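Local atomic coordinates of glycine oxidase (Bacillus cereus ATCC 14579, PDB entry 7CYX), a protein that probably catalyses the FAD-dependent oxidation of glycine by oxygen to glyoxylate, hydrogen peroxide and ammonium, a step linked to the synthesis of thiamine diphosphate. Residues 8-13 and 202-207; 135-140 and 289-294; 152-157 and 254-259; 227-232 and 266-271. All blocks are in the same frame, centred on the assembly; numbering follows the deposited sequence.

Interaction 1: 8-13 and 202-207; sequences AIIGGG and EKVVIA. With FAD (flavin-adenine dinucleotide), chain C.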
loop_
_atom_site.group_PDB
_atom_site.type_symbol
_atom_site.label_atom_id
_atom_site.label_comp_id
_atom_site.label_asym_id
_atom_site.label_seq_id
_atom_site.Cartn_x
_atom_site.Cartn_y
_atom_site.Cartn_z
ATOM N N ALA A 8 19.339 21.055 3.839
ATOM C CA ALA A 8 19.402 19.741 4.491
ATOM C C ALA A 8 18.336 19.680 5.590
ATOM O O ALA A 8 18.174 20.632 6.364
ATOM C CB ALA A 8 20.767 19.490 5.064
ATOM N N ILE A 9 17.617 18.557 5.634
ATOM C CA ILE A 9 16.566 18.298 6.604
ATOM C C ILE A 9 17.046 17.135 7.480
ATOM O O ILE A 9 17.393 16.072 6.981
ATOM C CB ILE A 9 15.234 18.010 5.882
ATOM C CG1 ILE A 9 14.808 19.219 5.045
ATOM C CG2 ILE A 9 14.143 17.568 6.844
ATOM C CD1 ILE A 9 13.742 18.931 4.006
ATOM N N ILE A 10 17.102 17.387 8.787
ATOM C CA ILE A 10 17.535 16.411 9.742
ATOM C C ILE A 10 16.303 15.626 10.177
ATOM O O ILE A 10 15.458 16.139 10.949
ATOM C CB ILE A 10 18.253 17.071 10.934
ATOM C CG1 ILE A 10 19.374 17.983 10.457
ATOM C CG2 ILE A 10 18.766 16.015 11.895
ATOM C CD1 ILE A 10 20.280 18.450 11.558
ATOM N N GLY A 11 16.207 14.399 9.653
ATOM C CA GLY A 11 15.165 13.476 10.042
ATOM C C GLY A 11 14.206 13.195 8.903
ATOM O O GLY A 11 13.728 14.134 8.257
ATOM N N GLY A 12 13.907 11.900 8.728
ATOM C CA GLY A 12 13.123 11.342 7.638
ATOM C C GLY A 12 11.792 10.764 8.091
ATOM O O GLY A 12 11.220 9.890 7.411
ATOM N N GLY A 13 11.261 11.276 9.206
ATOM C CA GLY A 13 9.863 11.025 9.584
ATOM C C GLY A 13 8.885 11.760 8.672
ATOM O O GLY A 13 9.263 12.297 7.644
ATOM N N GLU A 202 22.958 25.469 2.951
ATOM C CA GLU A 202 22.809 26.895 3.302
ATOM C C GLU A 202 21.700 27.081 4.348
ATOM O O GLU A 202 21.605 28.134 4.979
ATOM C CB GLU A 202 22.489 27.734 2.054
ATOM C CG GLU A 202 23.715 28.126 1.227
ATOM C CD GLU A 202 23.472 29.185 0.159
ATOM O OE1 GLU A 202 23.184 30.343 0.540
ATOM O OE2 GLU A 202 23.551 28.849 -1.055
ATOM N N LYS A 203 20.815 26.089 4.458
ATOM C CA LYS A 203 19.758 26.092 5.441
ATOM C C LYS A 203 19.653 24.680 6.014
ATOM O O LYS A 203 19.972 23.702 5.336
ATOM C CB LYS A 203 18.415 26.529 4.846
ATOM C CG LYS A 203 18.364 27.935 4.260
ATOM C CD LYS A 203 16.958 28.330 3.839
ATOM C CE LYS A 203 16.887 29.497 2.876
ATOM N NZ LYS A 203 17.859 30.562 3.215
ATOM N N VAL A 204 19.216 24.604 7.270
ATOM C CA VAL A 204 18.997 23.364 7.958
ATOM C C VAL A 204 17.594 23.404 8.547
ATOM O O VAL A 204 17.172 24.465 8.989
ATOM C CB VAL A 204 20.038 23.147 9.065
ATOM C CG1 VAL A 204 19.515 22.239 10.161
ATOM C CG2 VAL A 204 21.324 22.586 8.495
ATOM N N VAL A 205 16.918 22.249 8.554
ATOM C CA VAL A 205 15.715 22.046 9.332
ATOM C C VAL A 205 15.883 20.834 10.262
ATOM O O VAL A 205 16.172 19.713 9.818
ATOM C CB VAL A 205 14.481 21.868 8.441
ATOM C CG1 VAL A 205 13.224 21.860 9.289
ATOM C CG2 VAL A 205 14.408 22.938 7.358
ATOM N N ILE A 206 15.647 21.084 11.553
ATOM C CA ILE A 206 15.665 20.087 12.603
ATOM C C ILE A 206 14.281 19.446 12.677
ATOM O O ILE A 206 13.362 20.060 13.211
ATOM C CB ILE A 206 16.058 20.721 13.953
ATOM C CG1 ILE A 206 17.436 21.378 13.908
ATOM C CG2 ILE A 206 15.992 19.700 15.077
ATOM C CD1 ILE A 206 17.764 22.174 15.155
ATOM N N ALA A 207 14.170 18.210 12.167
ATOM C CA ALA A 207 12.963 17.416 12.188
ATOM C C ALA A 207 13.238 16.039 12.809
ATOM O O ALA A 207 12.910 15.009 12.208
ATOM C CB ALA A 207 12.462 17.273 10.773
HETATM P PA FAD C . 9.671 10.711 13.747
HETATM O O1A FAD C . 8.753 9.975 12.854
HETATM O O2A FAD C . 10.144 9.992 14.979
HETATM O O5B FAD C . 10.853 11.226 12.846
HETATM C C5B FAD C . 12.046 11.631 13.432
HETATM C C4B FAD C . 13.114 11.028 12.561
HETATM O O4B FAD C . 14.312 11.749 12.776
HETATM C C3B FAD C . 13.407 9.588 12.918
HETATM O O3B FAD C . 13.213 8.803 11.720
HETATM C C2B FAD C . 14.865 9.555 13.366
HETATM O O2B FAD C . 15.574 8.459 12.771
HETATM C C1B FAD C . 15.403 10.823 12.775
HETATM N N9A FAD C . 16.528 11.431 13.481
HETATM C C8A FAD C . 16.528 11.813 14.774
HETATM N N7A FAD C . 17.717 12.355 15.099
HETATM C C5A FAD C . 18.466 12.366 13.985
HETATM C C6A FAD C . 19.817 12.817 13.661
HETATM N N6A FAD C . 20.554 13.362 14.652
HETATM N N1A FAD C . 20.273 12.619 12.396
HETATM C C2A FAD C . 19.498 12.041 11.470
HETATM N N3A FAD C . 18.240 11.598 11.701
HETATM C C4A FAD C . 17.685 11.751 12.919
HETATM N N1 FAD C . -0.470 11.345 15.198
HETATM C C2 FAD C . -1.664 11.679 14.611
HETATM O O2 FAD C . -1.677 12.777 14.004
HETATM N N3 FAD C . -2.759 10.882 14.671
HETATM C C4 FAD C . -2.694 9.681 15.287
HETATM O O4 FAD C . -3.663 8.880 15.336
HETATM C C4X FAD C . -1.430 9.286 15.960
HETATM N N5 FAD C . -1.315 8.132 16.628
HETATM C C5X FAD C . -0.149 7.784 17.209
HETATM C C6 FAD C . -0.057 6.569 17.864
HETATM C C7 FAD C . 1.128 6.200 18.476
HETATM C C7M FAD C . 1.232 4.876 19.212
HETATM C C8 FAD C . 2.294 7.075 18.412
HETATM C C8M FAD C . 3.615 6.683 19.060
HETATM C C9 FAD C . 2.200 8.263 17.763
HETATM C C9A FAD C . 1.034 8.666 17.153
HETATM N N10 FAD C . 0.956 9.881 16.459
HETATM C C10 FAD C . -0.288 10.210 15.874
HETATM C "C1'" FAD C . 2.040 10.873 16.428
HETATM C "C2'" FAD C . 2.988 10.881 15.272
HETATM O "O2'" FAD C . 3.580 9.575 15.182
HETATM C "C3'" FAD C . 4.050 11.926 15.565
HETATM O "O3'" FAD C . 3.495 13.130 16.172
HETATM C "C4'" FAD C . 4.848 12.132 14.272
HETATM O "O4'" FAD C . 5.232 10.862 13.717
HETATM C "C5'" FAD C . 6.133 12.882 14.494
HETATM O "O5'" FAD C . 6.875 12.798 13.291
HETATM P P FAD C . 8.401 13.255 13.278
HETATM O O1P FAD C . 8.574 14.516 14.044
HETATM O O2P FAD C . 8.880 13.135 11.857
HETATM O O3P FAD C . 8.995 12.099 14.252
#

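Interaction 2: 135-140 and 289-294; sequences PYLSES and YTILPA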
loop_
_atom_site.group_PDB
_atom_site.type_symbol
_atom_site.label_atom_id
_atom_site.label_comp_id
_atom_site.label_asym_id
_atom_site.label_seq_id
_atom_site.Cartn_x
_atom_site.Cartn_y
_atom_site.Cartn_z
ATOM N N PRO A 135 -22.682 -2.644 13.890
ATOM C CA PRO A 135 -23.360 -3.680 14.669
ATOM C C PRO A 135 -22.465 -4.545 15.568
ATOM O O PRO A 135 -22.972 -5.142 16.526
ATOM C CB PRO A 135 -24.059 -4.543 13.603
ATOM C CG PRO A 135 -23.252 -4.325 12.334
ATOM C CD PRO A 135 -22.704 -2.916 12.441
ATOM N N TYR A 136 -21.155 -4.603 15.306
ATOM C CA TYR A 136 -20.304 -5.456 16.159
ATOM C C TYR A 136 -19.979 -4.743 17.477
ATOM O O TYR A 136 -19.358 -5.332 18.364
ATOM C CB TYR A 136 -19.060 -5.931 15.413
ATOM C CG TYR A 136 -19.326 -6.973 14.352
ATOM C CD1 TYR A 136 -19.346 -8.323 14.662
ATOM C CD2 TYR A 136 -19.539 -6.605 13.034
ATOM C CE1 TYR A 136 -19.552 -9.282 13.688
ATOM C CE2 TYR A 136 -19.777 -7.549 12.051
ATOM C CZ TYR A 136 -19.788 -8.895 12.381
ATOM O OH TYR A 136 -20.012 -9.834 11.411
ATOM N N LEU A 137 -20.436 -3.498 17.633
ATOM C CA LEU A 137 -20.079 -2.741 18.806
ATOM C C LEU A 137 -20.897 -3.252 19.994
ATOM O O LEU A 137 -22.020 -3.701 19.831
ATOM C CB LEU A 137 -20.260 -1.241 18.563
ATOM C CG LEU A 137 -19.059 -0.544 17.928
ATOM C CD1 LEU A 137 -19.394 0.867 17.457
ATOM C CD2 LEU A 137 -17.886 -0.496 18.890
ATOM N N SER A 138 -20.251 -3.227 21.164
ATOM C CA SER A 138 -20.744 -3.742 22.444
ATOM C C SER A 138 -22.116 -3.161 22.781
ATOM O O SER A 138 -22.359 -1.991 22.538
ATOM C CB SER A 138 -19.762 -3.404 23.540
ATOM O OG SER A 138 -20.319 -3.590 24.839
ATOM N N GLU A 139 -22.951 -3.983 23.425
ATOM C CA GLU A 139 -24.187 -3.525 24.064
ATOM C C GLU A 139 -23.873 -2.550 25.212
ATOM O O GLU A 139 -24.762 -1.823 25.647
ATOM C CB GLU A 139 -25.023 -4.718 24.539
ATOM C CG GLU A 139 -25.637 -5.522 23.399
ATOM C CD GLU A 139 -26.811 -4.865 22.672
ATOM O OE1 GLU A 139 -27.377 -5.506 21.770
ATOM O OE2 GLU A 139 -27.181 -3.716 23.018
ATOM N N SER A 140 -22.621 -2.500 25.696
ATOM C CA SER A 140 -22.280 -1.598 26.823
ATOM C C SER A 140 -22.278 -0.120 26.403
ATOM O O SER A 140 -22.327 0.755 27.259
ATOM C CB SER A 140 -20.962 -1.965 27.451
ATOM O OG SER A 140 -19.864 -1.515 26.669
ATOM N N TYR A 289 -12.033 -5.519 24.147
ATOM C CA TYR A 289 -13.064 -6.525 24.201
ATOM C C TYR A 289 -14.371 -5.890 24.708
ATOM O O TYR A 289 -15.438 -6.274 24.254
ATOM C CB TYR A 289 -12.651 -7.723 25.068
ATOM C CG TYR A 289 -11.446 -8.533 24.645
ATOM C CD1 TYR A 289 -10.966 -8.526 23.342
ATOM C CD2 TYR A 289 -10.812 -9.374 25.553
ATOM C CE1 TYR A 289 -9.875 -9.293 22.964
ATOM C CE2 TYR A 289 -9.730 -10.160 25.188
ATOM C CZ TYR A 289 -9.247 -10.114 23.888
ATOM O OH TYR A 289 -8.168 -10.872 23.507
ATOM N N THR A 290 -14.283 -4.931 25.635
ATOM C CA THR A 290 -15.474 -4.279 26.192
ATOM C C THR A 290 -16.164 -3.374 25.147
ATOM O O THR A 290 -17.332 -3.044 25.313
ATOM C CB THR A 290 -15.165 -3.421 27.426
ATOM O OG1 THR A 290 -14.546 -2.242 26.927
ATOM C CG2 THR A 290 -14.278 -4.072 28.467
ATOM N N ILE A 291 -15.424 -2.934 24.117
ATOM C CA ILE A 291 -15.932 -2.062 23.054
ATOM C C ILE A 291 -16.453 -2.921 21.893
ATOM O O ILE A 291 -17.449 -2.556 21.240
ATOM C CB ILE A 291 -14.852 -1.078 22.561
ATOM C CG1 ILE A 291 -14.650 0.106 23.507
ATOM C CG2 ILE A 291 -15.163 -0.574 21.158
ATOM C CD1 ILE A 291 -13.987 -0.221 24.808
ATOM N N LEU A 292 -15.760 -4.031 21.620
ATOM C CA LEU A 292 -15.882 -4.759 20.353
ATOM C C LEU A 292 -15.487 -6.210 20.594
ATOM O O LEU A 292 -14.381 -6.624 20.251
ATOM C CB LEU A 292 -14.975 -4.105 19.300
ATOM C CG LEU A 292 -15.446 -4.185 17.855
ATOM C CD1 LEU A 292 -14.356 -3.724 16.887
ATOM C CD2 LEU A 292 -15.892 -5.582 17.514
ATOM N N PRO A 293 -16.396 -7.011 21.186
ATOM C CA PRO A 293 -16.084 -8.369 21.631
ATOM C C PRO A 293 -15.601 -9.333 20.534
ATOM O O PRO A 293 -14.772 -10.200 20.797
ATOM C CB PRO A 293 -17.413 -8.888 22.195
ATOM C CG PRO A 293 -18.201 -7.643 22.535
ATOM C CD PRO A 293 -17.774 -6.615 21.509
ATOM N N ALA A 294 -16.103 -9.187 19.311
ATOM C CA ALA A 294 -15.695 -10.093 18.249
ATOM C C ALA A 294 -14.168 -10.088 18.052
ATOM O O ALA A 294 -13.666 -10.961 17.354
ATOM C CB ALA A 294 -16.387 -9.757 16.955
#

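Interaction 3: 152-157 and 254-259; sequences HVIAPE and TPKRGG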
loop_
_atom_site.group_PDB
_atom_site.type_symbol
_atom_site.label_atom_id
_atom_site.label_comp_id
_atom_site.label_asym_id
_atom_site.label_seq_id
_atom_site.Cartn_x
_atom_site.Cartn_y
_atom_site.Cartn_z
ATOM N N HIS A 152 -8.918 9.240 8.424
ATOM C CA HIS A 152 -7.548 8.874 8.816
ATOM C C HIS A 152 -6.750 8.476 7.582
ATOM O O HIS A 152 -7.318 8.368 6.503
ATOM C CB HIS A 152 -7.600 7.728 9.823
ATOM C CG HIS A 152 -8.429 6.589 9.360
ATOM N ND1 HIS A 152 -7.918 5.337 9.194
ATOM C CD2 HIS A 152 -9.721 6.519 8.996
ATOM C CE1 HIS A 152 -8.868 4.536 8.770
ATOM N NE2 HIS A 152 -9.976 5.234 8.641
ATOM N N VAL A 153 -5.459 8.280 7.784
ATOM C CA VAL A 153 -4.536 7.857 6.707
ATOM C C VAL A 153 -3.637 6.753 7.251
ATOM O O VAL A 153 -3.767 6.380 8.408
ATOM C CB VAL A 153 -3.691 9.050 6.242
ATOM C CG1 VAL A 153 -4.497 10.001 5.390
ATOM C CG2 VAL A 153 -3.063 9.774 7.414
ATOM N N ILE A 154 -2.794 6.218 6.386
ATOM C CA ILE A 154 -1.792 5.218 6.821
ATOM C C ILE A 154 -0.486 5.992 6.976
ATOM O O ILE A 154 0.149 6.282 5.971
ATOM C CB ILE A 154 -1.716 4.063 5.817
ATOM C CG1 ILE A 154 -3.037 3.303 5.798
ATOM C CG2 ILE A 154 -0.555 3.150 6.139
ATOM C CD1 ILE A 154 -3.346 2.669 4.490
ATOM N N ALA A 155 -0.160 6.331 8.217
ATOM C CA ALA A 155 1.006 7.158 8.578
ATOM C C ALA A 155 2.262 6.778 7.801
ATOM O O ALA A 155 2.833 7.652 7.192
ATOM C CB ALA A 155 1.228 7.105 10.060
ATOM N N PRO A 156 2.753 5.530 7.836
ATOM C CA PRO A 156 3.978 5.191 7.111
ATOM C C PRO A 156 3.848 5.405 5.593
ATOM O O PRO A 156 4.836 5.645 4.943
ATOM C CB PRO A 156 4.264 3.707 7.398
ATOM C CG PRO A 156 3.214 3.262 8.416
ATOM C CD PRO A 156 2.222 4.397 8.606
ATOM N N GLU A 157 2.645 5.254 5.032
ATOM C CA GLU A 157 2.463 5.382 3.585
ATOM C C GLU A 157 2.520 6.867 3.203
ATOM O O GLU A 157 3.156 7.249 2.210
ATOM C CB GLU A 157 1.170 4.706 3.135
ATOM C CG GLU A 157 1.231 3.185 3.128
ATOM C CD GLU A 157 2.516 2.560 2.601
ATOM O OE1 GLU A 157 2.594 2.301 1.387
ATOM O OE2 GLU A 157 3.427 2.311 3.424
ATOM N N THR A 254 -9.083 1.121 15.196
ATOM C CA THR A 254 -9.264 1.715 13.865
ATOM C C THR A 254 -9.116 0.661 12.788
ATOM O O THR A 254 -8.219 -0.148 12.890
ATOM C CB THR A 254 -8.162 2.721 13.553
ATOM O OG1 THR A 254 -8.402 3.805 14.431
ATOM C CG2 THR A 254 -8.222 3.244 12.140
ATOM N N PRO A 255 -10.031 0.614 11.812
ATOM C CA PRO A 255 -9.814 -0.215 10.628
ATOM C C PRO A 255 -8.680 0.362 9.773
ATOM O O PRO A 255 -8.414 1.559 9.859
ATOM C CB PRO A 255 -11.130 -0.124 9.844
ATOM C CG PRO A 255 -11.706 1.213 10.279
ATOM C CD PRO A 255 -11.304 1.355 11.742
ATOM N N LYS A 256 -8.043 -0.505 8.977
ATOM C CA LYS A 256 -7.141 -0.129 7.906
ATOM C C LYS A 256 -7.408 -1.046 6.704
ATOM O O LYS A 256 -7.942 -2.136 6.890
ATOM C CB LYS A 256 -5.681 -0.246 8.359
ATOM C CG LYS A 256 -5.275 0.696 9.482
ATOM C CD LYS A 256 -5.323 2.146 9.070
ATOM C CE LYS A 256 -4.916 3.095 10.177
ATOM N NZ LYS A 256 -5.147 4.505 9.781
ATOM N N ARG A 257 -7.042 -0.576 5.495
ATOM C CA ARG A 257 -7.027 -1.361 4.266
ATOM C C ARG A 257 -6.710 -2.817 4.604
ATOM O O ARG A 257 -5.698 -3.100 5.295
ATOM C CB ARG A 257 -5.859 -1.002 3.338
ATOM C CG ARG A 257 -5.889 0.381 2.712
ATOM C CD ARG A 257 -5.115 0.334 1.407
ATOM N NE ARG A 257 -4.170 1.419 1.174
ATOM C CZ ARG A 257 -2.864 1.330 1.394
ATOM N NH1 ARG A 257 -2.099 2.371 1.113
ATOM N NH2 ARG A 257 -2.340 0.229 1.920
ATOM N N GLY A 258 -7.532 -3.726 4.088
ATOM C CA GLY A 258 -7.156 -5.117 4.032
ATOM C C GLY A 258 -7.550 -5.904 5.266
ATOM O O GLY A 258 -6.888 -6.891 5.608
ATOM N N GLY A 259 -8.651 -5.507 5.905
ATOM C CA GLY A 259 -9.226 -6.262 7.038
ATOM C C GLY A 259 -8.290 -6.289 8.239
ATOM O O GLY A 259 -8.293 -7.262 9.013
#

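Interaction 4: 227-232 and 266-271; sequences PVKGEV and TMKPHT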
loop_
_atom_site.group_PDB
_atom_site.type_symbol
_atom_site.label_atom_id
_atom_site.label_comp_id
_atom_site.label_asym_id
_atom_site.label_seq_id
_atom_site.Cartn_x
_atom_site.Cartn_y
_atom_site.Cartn_z
ATOM N N PRO A 227 10.693 11.429 24.222
ATOM C CA PRO A 227 9.769 10.373 23.795
ATOM C C PRO A 227 8.682 9.965 24.797
ATOM O O PRO A 227 8.971 9.679 25.958
ATOM C CB PRO A 227 10.682 9.131 23.671
ATOM C CG PRO A 227 11.757 9.383 24.717
ATOM C CD PRO A 227 12.012 10.883 24.596
ATOM N N VAL A 228 7.449 9.848 24.307
ATOM C CA VAL A 228 6.396 9.262 25.089
ATOM C C VAL A 228 6.001 7.956 24.404
ATOM O O VAL A 228 5.378 7.956 23.358
ATOM C CB VAL A 228 5.236 10.251 25.301
ATOM C CG1 VAL A 228 4.095 9.621 26.073
ATOM C CG2 VAL A 228 5.726 11.529 25.993
ATOM N N LYS A 229 6.469 6.845 24.991
ATOM C CA LYS A 229 6.395 5.552 24.363
ATOM C C LYS A 229 4.917 5.170 24.289
ATOM O O LYS A 229 4.177 5.451 25.193
ATOM C CB LYS A 229 7.244 4.528 25.127
ATOM C CG LYS A 229 6.810 3.075 24.978
ATOM C CD LYS A 229 7.693 2.128 25.771
ATOM C CE LYS A 229 7.440 0.665 25.462
ATOM N NZ LYS A 229 8.304 -0.239 26.262
ATOM N N GLY A 230 4.507 4.571 23.172
ATOM C CA GLY A 230 3.146 4.029 23.038
ATOM C C GLY A 230 3.182 2.676 22.373
ATOM O O GLY A 230 3.885 2.521 21.366
ATOM N N GLU A 231 2.467 1.710 22.970
ATOM C CA GLU A 231 2.424 0.342 22.524
ATOM C C GLU A 231 1.077 0.122 21.859
ATOM O O GLU A 231 0.075 0.599 22.383
ATOM C CB GLU A 231 2.559 -0.642 23.688
ATOM C CG GLU A 231 3.968 -0.792 24.210
ATOM C CD GLU A 231 4.062 -1.031 25.704
ATOM O OE1 GLU A 231 3.525 -0.189 26.459
ATOM O OE2 GLU A 231 4.658 -2.067 26.102
ATOM N N VAL A 232 1.086 -0.575 20.710
ATOM C CA VAL A 232 -0.120 -0.850 19.977
ATOM C C VAL A 232 -0.110 -2.288 19.443
ATOM O O VAL A 232 0.933 -2.914 19.275
ATOM C CB VAL A 232 -0.407 0.209 18.896
ATOM C CG1 VAL A 232 0.642 1.303 18.842
ATOM C CG2 VAL A 232 -0.655 -0.392 17.527
ATOM N N THR A 266 -0.952 2.647 24.836
ATOM C CA THR A 266 -0.444 2.977 26.157
ATOM C C THR A 266 0.384 4.255 26.084
ATOM O O THR A 266 0.818 4.683 25.006
ATOM C CB THR A 266 0.469 1.901 26.752
ATOM O OG1 THR A 266 1.619 1.737 25.912
ATOM C CG2 THR A 266 -0.269 0.606 26.965
ATOM N N MET A 267 0.627 4.823 27.267
ATOM C CA MET A 267 1.395 6.029 27.434
ATOM C C MET A 267 2.499 5.766 28.474
ATOM O O MET A 267 2.209 5.506 29.645
ATOM C CB MET A 267 0.481 7.174 27.889
ATOM C CG MET A 267 1.017 8.552 27.527
ATOM S SD MET A 267 -0.052 9.934 28.046
ATOM C CE MET A 267 0.787 10.494 29.530
ATOM N N LYS A 268 3.766 5.819 28.038
ATOM C CA LYS A 268 4.929 5.627 28.918
ATOM C C LYS A 268 5.972 6.719 28.659
ATOM O O LYS A 268 6.885 6.558 27.861
ATOM C CB LYS A 268 5.484 4.221 28.705
ATOM C CG LYS A 268 4.664 3.080 29.309
ATOM C CD LYS A 268 5.450 1.760 29.331
ATOM C CE LYS A 268 4.602 0.500 29.327
ATOM N NZ LYS A 268 5.355 -0.684 28.812
ATOM N N PRO A 269 5.914 7.863 29.375
ATOM C CA PRO A 269 6.804 8.986 29.101
ATOM C C PRO A 269 8.275 8.767 29.500
ATOM O O PRO A 269 8.560 7.969 30.373
ATOM C CB PRO A 269 6.180 10.134 29.915
ATOM C CG PRO A 269 5.391 9.465 31.017
ATOM C CD PRO A 269 4.998 8.108 30.498
ATOM N N HIS A 270 9.177 9.479 28.804
ATOM C CA HIS A 270 10.629 9.527 29.058
ATOM C C HIS A 270 11.272 8.137 28.965
ATOM O O HIS A 270 11.965 7.708 29.877
ATOM C CB HIS A 270 10.930 10.240 30.387
ATOM C CG HIS A 270 10.718 11.718 30.322
ATOM N ND1 HIS A 270 9.612 12.345 30.894
ATOM C CD2 HIS A 270 11.458 12.689 29.746
ATOM C CE1 HIS A 270 9.676 13.634 30.667
ATOM N NE2 HIS A 270 10.794 13.871 29.946
ATOM N N THR A 271 11.076 7.458 27.831
ATOM C CA THR A 271 11.895 6.289 27.504
ATOM C C THR A 271 11.911 6.098 25.986
ATOM O O THR A 271 10.902 6.285 25.331
ATOM C CB THR A 271 11.406 5.037 28.241
ATOM O OG1 THR A 271 12.320 3.971 28.007
ATOM C CG2 THR A 271 10.049 4.556 27.790
#

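Interaction 1: 8-13 and 202-207
The carbonyl oxygen of Val205 takes the N-H of Ile10 at 2.7 Å (Ile10 N to Val205 O), in a nearly straight bond of 171° at the hydrogen, and also lies against CA of Ile9. This bond belongs to the parallel pairing of strands 5-10 and 203-206, two central strands of the Rossmann-type FAD-binding sheet. Val205 N in turn donates to Ala8 O at 3.0 Å, and Ala8 N reaches Lys203 O at 3.1 Å, so both the N-H and the C=O of Ala8, and the N-H of Ile10, are taken up by 203-205. Beta-branched residues suit such a buried strand, because they favour extended backbone angles and fill both faces of the sheet with hydrocarbon. On one face Ile9 meets Val205 and Ala207 and packs under helix 14-25 through Val19 and Ala20. On the other, CD1 of Ile10 meets CG1 of Val204 at 4.1 Å. Setting CG1 of Ile10 beside its own backbone N (chi1 -53°) sends that branch back toward Val204, while CG2, trans to the same N, is left for the adenine of FAD. Past the strand come the glycines of a GxGxxG pattern, consistent with a dinucleotide-binding turn. Gly11 needs its bare CA, since a side chain would run into Ala207 O; instead its CA-H faces that oxygen. Gly13, at the N-cap of helix 14-25, lets the pyrophosphate come close: its CA stands 3.3 Å from O2P of FAD, while CA of Gly11 lies 3.3 Å from the ribose oxygen O4B.

Interaction 2: 135-140 and 289-294
Leu137, whose CG stands beside its backbone N (chi1 -86°), brings CD2 to within 3.5 Å of Ile291 CG2, the two side chains lying alongside and pointing the same way. With OG of Ser138 trans to its backbone N (chi1 166°), the hydroxyl turns forward along its own chain and accepts the N-H of Ser140 at 2.7 Å (Ser140 N to Ser138 OG), forming an ST turn in the loop after helix 127-133. The turn rests on the C-terminal end of helix 278-291, where carbonyls no longer used inside the helix can take outside donors. Ser138 N gives its hydrogen to Ile291 O at 2.9 Å, fairly straight at 163°, although the donor stands well above the carbonyl plane. The small CB of Ser138 nestles against Thr290 O, a fit for a short side chain aimed at the helix end. Nearby, Gln100 bonds to both Ser140 OG and Thr290 OG1, the latter also held by Arg287 O. Apolar residues close the rest: Ile291 and Leu137 both reach Ile246 of strand 246-248, so that their branched hydrocarbon packs the helix end on a strand of the large mixed sheet. Toward the chain's exit from the helix, Leu292 and Ala294 meet Tyr136. Leu292 puts CD2 at 3.8 Å from Tyr136 CB, and the methyl CB of Ala294 approaches the ring obliquely, 4.0 Å from Tyr136 CD1.

Interaction 3: 152-157 and 254-259
Thr254, on strand 251-256, aims its methyl at the imidazole of His152, the two side chains arriving from opposite directions with CG2 3.6 Å from His152 ND1. That methyl suits a buried spot where Thr254 also touches Leu49, an FAD-binding residue. Pro255 follows and offers its backbone oxygen, which lies 3.2 Å from CE1 of the same ring. Lys256 then carries the polar core of the contact. Its chain bends once, at chi2 (-65°), and is otherwise stretched out, passing His152 and Ile154 in the reverse sense to their own side chains; CD brushes Ile154 CG1 on the way. The ammonium at its end donates to His152 ND1 at 3.0 Å, meeting the ring at its edge within the plane, which helps fix the ring's rotation, and to Val153 O at 2.7 Å from above that carbonyl's plane. A third acceptor, Ala47 O, completes the grip on NZ, and a lysine fits here because one long arm can tie three acceptors together. Arg257 crosses Ile154 at about a right angle, and its flat guanidinium takes methyl CD1 over one face, 3.4 Å from CZ; Gly85 of the second subunit also packs on this arginine. Glu157 likewise runs crosswise to the arginine, with CG 4.0 Å from Arg257 NH1; its OE1 stops short of contact, 4.7 Å from the same NH1, though the opposite charges would probably still attract. A strand of the large sheet is thus joined to the lead into helix 155-168, in the second shell of the FAD pocket.

Interaction 4: 227-232 and 266-271
Charged and polar groups dominate one side of this antiparallel pairing of strands 225-236 and 260-269, where the carboxylate of Glu231 is the shared acceptor. Lys268 NZ straddles it in a salt bridge, 3.0 Å from OE1 and 3.1 Å from OE2 of Glu231, each hydrogen bond weak by itself. Thr266 OG1 donates to the anti lone pair of Glu231 OE1 at 2.8 Å, and Ser280 OG and Gln277 N also bind the carboxylate. Thr266 OG1, lodged between its backbone N and carbonyl carbon (chi1 62°), can at the same time accept from Glu231 N at 3.1 Å, so one hydroxyl holds the glutamate by both backbone and carboxylate. Lys229 runs alongside Lys268 with the two NZ atoms 3.9 Å apart; this like-charge approach is probably eased by Glu231 and by Thr275 O and Gln277 OE1, which bind Lys229 NZ. Backbone bonds join Lys229 and Lys268 as a hydrogen-bonded pair, N to O in both directions, each 2.9 Å. Apolar packing occupies the other side, where Val228 faces Pro269 in a non-hydrogen-bonded pair, fitting for a proline that lacks an N-H. Val228 CG1 also meets Met267 CG at 3.6 Å, the two side chains slanting past one another. Strand 299-311 pairs along the far edge of 225-236, helix 278-291 covers Thr266 and Lys268 through Ser280, and Val232, farther along the strand, touches FAD.

How the interactions relate
From the N terminus, segment 8-13, on strand 5-10, opens interaction 1, which closes at 202-207 after 188 intervening residues and builds the core of the dinucleotide-binding sheet. Before it closes, segments 135-140 and 152-157 open interactions 2 and 3, so both cross interaction 1. Interaction 4 starts only after interaction 1 is complete, at 227-232; it crosses interaction 3, which closes at 254-259, and itself closes at 266-271. Interaction 2 closes last, at the end of helix 278-291, with interactions 3 and 4 nested inside its loop. Interactions 3 and 4 reach neighbouring strands of the large mixed sheet, whereas interactions 1 and 2 lie on opposite sides of the chain's centre, their centres about 44 Å apart.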